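Local coordinates for GDP-perosamine synthase (Caulobacter crescentus, PDB 3BN1), which catalyses the pyridoxal-phosphate-dependent transfer of an amino group from L-glutamate to GDP-4-keto-6-deoxy-D-mannose, giving GDP-perosamine for the S-LPS O-antigen, at residues A[135-139]-A[285-291]; A[314-319]-A[347-351]. All blocks are in the same frame, centred on the assembly; numbering follows the deposited sequence.

Contact 1 (A[135-139]-A[285-291]); sequences LYGQI and HVFWMYT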
loop_
_atom_site.group_PDB
_atom_site.type_symbol
_atom_site.label_atom_id
_atom_site.label_comp_id
_atom_site.label_asym_id
_atom_site.label_seq_id
_atom_site.Cartn_x
_atom_site.Cartn_y
_atom_site.Cartn_z
ATOM N N LEU A 135 11.756 -2.970 -19.748
ATOM C CA LEU A 135 10.560 -3.653 -20.201
ATOM C C LEU A 135 10.757 -5.114 -20.586
ATOM O O LEU A 135 11.726 -5.441 -21.276
ATOM C CB LEU A 135 10.053 -2.897 -21.409
ATOM C CG LEU A 135 9.280 -1.610 -21.172
ATOM C CD1 LEU A 135 8.676 -1.165 -22.548
ATOM C CD2 LEU A 135 8.206 -1.842 -20.096
ATOM N N TYR A 136 9.798 -5.963 -20.209
ATOM C CA TYR A 136 9.825 -7.378 -20.589
ATOM C C TYR A 136 10.971 -8.222 -20.008
ATOM O O TYR A 136 11.057 -9.448 -20.206
ATOM C CB TYR A 136 9.651 -7.483 -22.106
ATOM C CG TYR A 136 8.401 -6.707 -22.459
ATOM C CD1 TYR A 136 7.311 -6.755 -21.578
ATOM C CD2 TYR A 136 8.390 -5.792 -23.478
ATOM C CE1 TYR A 136 6.211 -5.990 -21.746
ATOM C CE2 TYR A 136 7.245 -5.041 -23.718
ATOM C CZ TYR A 136 6.172 -5.156 -22.849
ATOM O OH TYR A 136 5.027 -4.429 -23.033
ATOM N N GLY A 137 11.802 -7.571 -19.209
ATOM C CA GLY A 137 12.896 -8.323 -18.592
ATOM C C GLY A 137 14.245 -7.984 -19.180
ATOM O O GLY A 137 15.253 -8.650 -18.895
ATOM N N GLN A 138 14.273 -6.952 -20.013
ATOM C CA GLN A 138 15.515 -6.560 -20.658
ATOM C C GLN A 138 15.951 -5.202 -20.114
ATOM O O GLN A 138 15.193 -4.222 -20.267
ATOM C CB GLN A 138 15.271 -6.396 -22.177
ATOM C CG GLN A 138 16.500 -6.012 -22.968
ATOM C CD GLN A 138 16.509 -6.481 -24.418
ATOM O OE1 GLN A 138 17.565 -6.971 -24.883
ATOM N NE2 GLN A 138 15.355 -6.438 -25.110
ATOM N N ILE A 139 17.190 -5.128 -19.606
ATOM C CA ILE A 139 17.771 -3.825 -19.111
ATOM C C ILE A 139 18.023 -2.800 -20.228
ATOM O O ILE A 139 18.522 -3.152 -21.303
ATOM C CB ILE A 139 19.031 -4.094 -18.238
ATOM C CG1 ILE A 139 18.626 -4.903 -16.973
ATOM C CG2 ILE A 139 19.745 -2.793 -17.873
ATOM C CD1 ILE A 139 19.731 -5.467 -16.099
ATOM N N HIS A 285 18.604 -11.222 -20.526
ATOM C CA HIS A 285 17.249 -10.748 -20.710
ATOM C C HIS A 285 16.424 -11.854 -20.056
ATOM O O HIS A 285 16.468 -13.036 -20.448
ATOM C CB HIS A 285 17.005 -10.715 -22.184
ATOM C CG HIS A 285 15.679 -10.170 -22.571
ATOM N ND1 HIS A 285 14.541 -10.388 -21.825
ATOM C CD2 HIS A 285 15.294 -9.506 -23.693
ATOM C CE1 HIS A 285 13.507 -9.865 -22.455
ATOM N NE2 HIS A 285 13.933 -9.308 -23.578
ATOM N N VAL A 286 15.737 -11.506 -18.979
ATOM C CA VAL A 286 14.985 -12.489 -18.223
ATOM C C VAL A 286 13.596 -12.856 -18.776
ATOM O O VAL A 286 12.983 -13.836 -18.333
ATOM C CB VAL A 286 15.011 -12.241 -16.713
ATOM C CG1 VAL A 286 16.466 -12.365 -16.142
ATOM C CG2 VAL A 286 14.285 -10.963 -16.390
ATOM N N PHE A 287 13.147 -12.145 -19.801
ATOM C CA PHE A 287 11.889 -12.529 -20.427
ATOM C C PHE A 287 10.628 -12.625 -19.552
ATOM O O PHE A 287 9.916 -13.655 -19.502
ATOM C CB PHE A 287 12.127 -13.767 -21.304
ATOM C CG PHE A 287 12.730 -13.443 -22.648
ATOM C CD1 PHE A 287 11.932 -12.944 -23.690
ATOM C CD2 PHE A 287 14.095 -13.536 -22.857
ATOM C CE1 PHE A 287 12.482 -12.574 -24.962
ATOM C CE2 PHE A 287 14.649 -13.220 -24.114
ATOM C CZ PHE A 287 13.849 -12.712 -25.162
ATOM N N TRP A 288 10.309 -11.503 -18.903
ATOM C CA TRP A 288 9.074 -11.457 -18.144
ATOM C C TRP A 288 7.930 -11.849 -19.118
ATOM O O TRP A 288 6.985 -12.592 -18.788
ATOM C CB TRP A 288 8.849 -10.040 -17.599
ATOM C CG TRP A 288 7.462 -9.993 -16.918
ATOM C CD1 TRP A 288 6.933 -10.899 -16.026
ATOM C CD2 TRP A 288 6.470 -8.980 -17.102
ATOM N NE1 TRP A 288 5.630 -10.516 -15.682
ATOM C CE2 TRP A 288 5.351 -9.323 -16.309
ATOM C CE3 TRP A 288 6.374 -7.877 -17.956
ATOM C CZ2 TRP A 288 4.168 -8.577 -16.327
ATOM C CZ3 TRP A 288 5.213 -7.080 -17.890
ATOM C CH2 TRP A 288 4.159 -7.411 -17.052
ATOM N N MET A 289 8.057 -11.400 -20.367
ATOM C CA MET A 289 7.104 -11.718 -21.411
ATOM C C MET A 289 7.862 -11.767 -22.711
ATOM O O MET A 289 8.729 -10.895 -22.929
ATOM C CB MET A 289 6.172 -10.524 -21.541
ATOM C CG MET A 289 5.431 -10.306 -20.240
ATOM S SD MET A 289 3.717 -10.602 -20.419
ATOM C CE MET A 289 3.301 -8.845 -20.383
ATOM N N TYR A 290 7.506 -12.755 -23.537
ATOM C CA TYR A 290 8.026 -12.928 -24.901
ATOM C C TYR A 290 7.173 -12.065 -25.861
ATOM O O TYR A 290 5.971 -12.316 -26.019
ATOM C CB TYR A 290 8.046 -14.414 -25.275
ATOM C CG TYR A 290 8.748 -14.686 -26.556
ATOM C CD1 TYR A 290 8.063 -14.529 -27.802
ATOM C CD2 TYR A 290 10.090 -15.094 -26.548
ATOM C CE1 TYR A 290 8.715 -14.816 -29.024
ATOM C CE2 TYR A 290 10.746 -15.396 -27.769
ATOM C CZ TYR A 290 10.074 -15.223 -28.982
ATOM O OH TYR A 290 10.791 -15.518 -30.130
ATOM N N THR A 291 7.772 -10.967 -26.356
ATOM C CA THR A 291 7.049 -9.935 -27.090
ATOM C C THR A 291 7.406 -9.857 -28.577
ATOM O O THR A 291 8.553 -9.623 -28.924
ATOM C CB THR A 291 7.210 -8.518 -26.358
ATOM O OG1 THR A 291 6.797 -8.587 -24.977
ATOM C CG2 THR A 291 6.420 -7.368 -27.029
#
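The loop after strand 127-130 packs, through Tyr-136, Gly-137 and Gln-138, on the turn 285-289 that leads into strand 290-294 and carries Trp-288 of the 2-oxoglutarate pocket. Val-286 N donates to Gly-137 O (2.9 Å), reaching it from above the carbonyl plane, while the weak, bent bond from Trp-288 N to Tyr-136 O is too short and doubtful. His-285 is sandwiched: Gln-138 CB lies over one ring face, a CH-pi contact 3.6 Å from the centroid, and Phe-287 CE2 covers the opposite face. Its rotation is fixed by Phe-287 N, which donates to ND1 of His-285 close to the ring plane (3.0 Å). The Gln-138 amide lies against CD2 of His-285, 47° from the imidazole plane, OE1 bonding to Ala-280 N and NE2 to His-278 O. In this DegT/DnrJ/EryC1 aminotransferase, Trp-288 touches the bound ligand and is steadied through NE1 by Asn-187 O. The indole turns its CE3 to the edge of the Tyr-136 ring, 3.9 Å from CD1. With CG anti to its carbonyl carbon (chi1 -53°), Tyr-136 swings its ring beneath Thr-291, whose OG1 sits over one face, 3.5 Å from CG of Tyr-136, and Met-289 CB approaches Tyr-136 CD1 obliquely.

Contact 2 (A[314-319]-A[347-351]); sequences IESRPV and GLNLP. With AKG (2-oxoglutaric acid), chain G.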
loop_
_atom_site.group_PDB
_atom_site.type_symbol
_atom_site.label_atom_id
_atom_site.label_comp_id
_atom_site.label_asym_id
_atom_site.label_seq_id
_atom_site.Cartn_x
_atom_site.Cartn_y
_atom_site.Cartn_z
ATOM N N ILE A 314 -6.177 -19.086 -25.500
ATOM C CA ILE A 314 -4.840 -18.559 -25.270
ATOM C C ILE A 314 -4.839 -17.096 -24.890
ATOM O O ILE A 314 -5.280 -16.211 -25.653
ATOM C CB ILE A 314 -3.929 -18.766 -26.476
ATOM C CG1 ILE A 314 -3.532 -20.234 -26.535
ATOM C CG2 ILE A 314 -2.651 -17.944 -26.375
ATOM C CD1 ILE A 314 -3.632 -20.724 -27.895
ATOM N N GLU A 315 -4.286 -16.849 -23.711
ATOM C CA GLU A 315 -4.143 -15.473 -23.229
ATOM C C GLU A 315 -2.932 -14.753 -23.841
ATOM O O GLU A 315 -1.859 -15.325 -23.978
ATOM C CB GLU A 315 -3.969 -15.471 -21.718
ATOM C CG GLU A 315 -4.086 -14.047 -21.186
ATOM C CD GLU A 315 -4.137 -13.942 -19.691
ATOM O OE1 GLU A 315 -3.738 -14.924 -19.021
ATOM O OE2 GLU A 315 -4.567 -12.857 -19.227
ATOM N N SER A 316 -3.097 -13.487 -24.196
ATOM C CA SER A 316 -1.990 -12.666 -24.707
ATOM C C SER A 316 -2.378 -11.255 -24.276
ATOM O O SER A 316 -3.466 -11.055 -23.730
ATOM C CB SER A 316 -1.835 -12.788 -26.249
ATOM O OG SER A 316 -2.974 -12.386 -26.983
ATOM N N ARG A 317 -1.596 -10.238 -24.584
ATOM C CA ARG A 317 -2.076 -8.892 -24.240
ATOM C C ARG A 317 -1.273 -7.936 -25.081
ATOM O O ARG A 317 -0.192 -8.249 -25.599
ATOM C CB ARG A 317 -1.893 -8.537 -22.770
ATOM C CG ARG A 317 -0.459 -8.546 -22.506
ATOM C CD ARG A 317 -0.006 -8.471 -21.044
ATOM N NE ARG A 317 -0.063 -7.115 -20.516
ATOM C CZ ARG A 317 0.037 -6.810 -19.222
ATOM N NH1 ARG A 317 -0.045 -5.525 -18.877
ATOM N NH2 ARG A 317 0.209 -7.769 -18.287
ATOM N N PRO A 318 -1.821 -6.745 -25.215
ATOM C CA PRO A 318 -1.134 -5.771 -26.019
ATOM C C PRO A 318 0.069 -5.212 -25.311
ATOM O O PRO A 318 0.199 -5.224 -24.068
ATOM C CB PRO A 318 -2.187 -4.688 -26.223
ATOM C CG PRO A 318 -3.128 -4.820 -25.085
ATOM C CD PRO A 318 -2.896 -6.143 -24.406
ATOM N N VAL A 319 0.979 -4.724 -26.135
ATOM C CA VAL A 319 2.084 -4.001 -25.512
ATOM C C VAL A 319 1.416 -2.758 -24.876
ATOM O O VAL A 319 0.418 -2.217 -25.351
ATOM C CB VAL A 319 3.129 -3.638 -26.581
ATOM C CG1 VAL A 319 3.896 -2.407 -26.238
ATOM C CG2 VAL A 319 4.074 -4.851 -26.720
ATOM N N GLY A 347 2.557 -4.349 -31.064
ATOM C CA GLY A 347 3.184 -5.153 -30.034
ATOM C C GLY A 347 2.288 -6.182 -29.386
ATOM O O GLY A 347 1.172 -5.859 -29.024
ATOM N N LEU A 348 2.769 -7.420 -29.258
ATOM C CA LEU A 348 1.952 -8.459 -28.625
ATOM C C LEU A 348 2.736 -9.263 -27.609
ATOM O O LEU A 348 3.701 -9.906 -27.964
ATOM C CB LEU A 348 1.442 -9.450 -29.675
ATOM C CG LEU A 348 0.602 -10.645 -29.142
ATOM C CD1 LEU A 348 -0.731 -10.110 -28.527
ATOM C CD2 LEU A 348 0.319 -11.674 -30.289
ATOM N N ASN A 349 2.301 -9.303 -26.351
ATOM C CA ASN A 349 3.002 -10.124 -25.335
ATOM C C ASN A 349 2.432 -11.515 -25.406
ATOM O O ASN A 349 1.218 -11.636 -25.246
ATOM C CB ASN A 349 2.665 -9.614 -23.927
ATOM C CG ASN A 349 3.167 -8.231 -23.690
ATOM O OD1 ASN A 349 2.458 -7.355 -23.165
ATOM N ND2 ASN A 349 4.403 -8.004 -24.117
ATOM N N LEU A 350 3.283 -12.536 -25.542
ATOM C CA LEU A 350 2.794 -13.918 -25.653
ATOM C C LEU A 350 2.979 -14.652 -24.306
ATOM O O LEU A 350 3.826 -14.263 -23.516
ATOM C CB LEU A 350 3.678 -14.652 -26.680
ATOM C CG LEU A 350 3.537 -14.245 -28.153
ATOM C CD1 LEU A 350 4.487 -15.041 -29.083
ATOM C CD2 LEU A 350 2.054 -14.418 -28.440
ATOM N N PRO A 351 2.236 -15.734 -24.034
ATOM C CA PRO A 351 2.434 -16.465 -22.768
ATOM C C PRO A 351 3.919 -16.806 -22.506
ATOM O O PRO A 351 4.649 -17.384 -23.347
ATOM C CB PRO A 351 1.642 -17.758 -22.948
ATOM C CG PRO A 351 0.566 -17.387 -23.935
ATOM C CD PRO A 351 1.209 -16.340 -24.893
HETATM C C1 AKG G . 0.385 -5.923 -15.780
HETATM O O1 AKG G . -0.847 -6.114 -15.965
HETATM O O2 AKG G . 1.240 -6.369 -16.585
HETATM C C2 AKG G . 0.840 -5.176 -14.590
HETATM O O5 AKG G . 2.028 -5.096 -14.348
HETATM C C3 AKG G . -0.220 -4.505 -13.741
HETATM C C4 AKG G . 0.371 -3.938 -12.469
HETATM C C5 AKG G . -0.744 -3.698 -11.487
HETATM O O3 AKG G . -0.442 -3.169 -10.384
HETATM O O4 AKG G . -2.045 -3.999 -11.830
#
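Segments 314-319 and 347-351 run antiparallel, and strands 317-318 and 347-350 within them are edge strand and neighbour in one small sheet, with Arg-317 and Asn-349 forming a hydrogen-bonded pair and Pro-318 facing Leu-348 in the adjoining non-hydrogen-bonded pair. Asn-349 N to Arg-317 O is the shorter and straighter bond of the Arg-317 pair (2.8 Å, 165°); Arg-317 N returns to Asn-349 O at 3.2 Å. Further along, Val-319 N donates to Gly-347 O, well above that carbonyl's plane, and the same oxygen also accepts from Arg-302. Val-319 CG2 presses on Gly-347 CA at 3.4 Å, tighter than usual for two carbons. On the face of the sheet carrying Leu-348, CD1 of that leucine reaches across to Ser-316 OG and Arg-317 O, under helix 302-311. At the other end of the contact, Pro-351 CG lies 3.2 Å from Glu-315 O, a buried carbonyl with no hydrogen-bonding partner in the model, and meets Ile-314 CG2 at about a right angle. Arg-317 leaves the opposite face with CG between its backbone N and carbonyl carbon (chi1 63°), which brings CG and CD obliquely across the Asn-349 side chain, CG 3.6 Å from CB of Asn-349; the guanidinium and amide planes stand 76° apart. A bend at chi3 then carries the guanidinium to 2-oxoglutarate, whose C1 carboxylate lies at its edge. There NH2 of Arg-317 hydrogen-bonds to ligand O2 at 2.4 Å, very short and doubtful in detail, and NH1 bonds weakly to the same O2. Tyr-223 of the second subunit packs on Arg-317, and Arg-233 and Gln-215 of that subunit also bind the ligand. Arg-317 thus binds the C1 carboxylate from the edge strand, its positive charge probably offsetting that group's negative one.

Overall arrangement
Contact 1 closes before contact 2 opens along the chain, and their centres lie about 13 Å apart. They meet in the four-stranded antiparallel sheet, where strands 290-294 and 347-350 are neighbours and 317-318 is an edge strand: Tyr-290 O lies 2.7 Å from Leu-350 N, a probable hydrogen bond. The methyl CE of Met-289 packs on CD of Arg-317, and Asn-349 touches both Tyr-136 and Met-289. Contact 1 lies nearer the centre of the chain and joins this sheet's lead-in turn to the loop leaving strand 127-130 of the seven-stranded sheet. Trp-288 and Arg-317 both reach the same 2-oxoglutarate, from two connected pieces of the fold, beside the subunit interface of the homodimer.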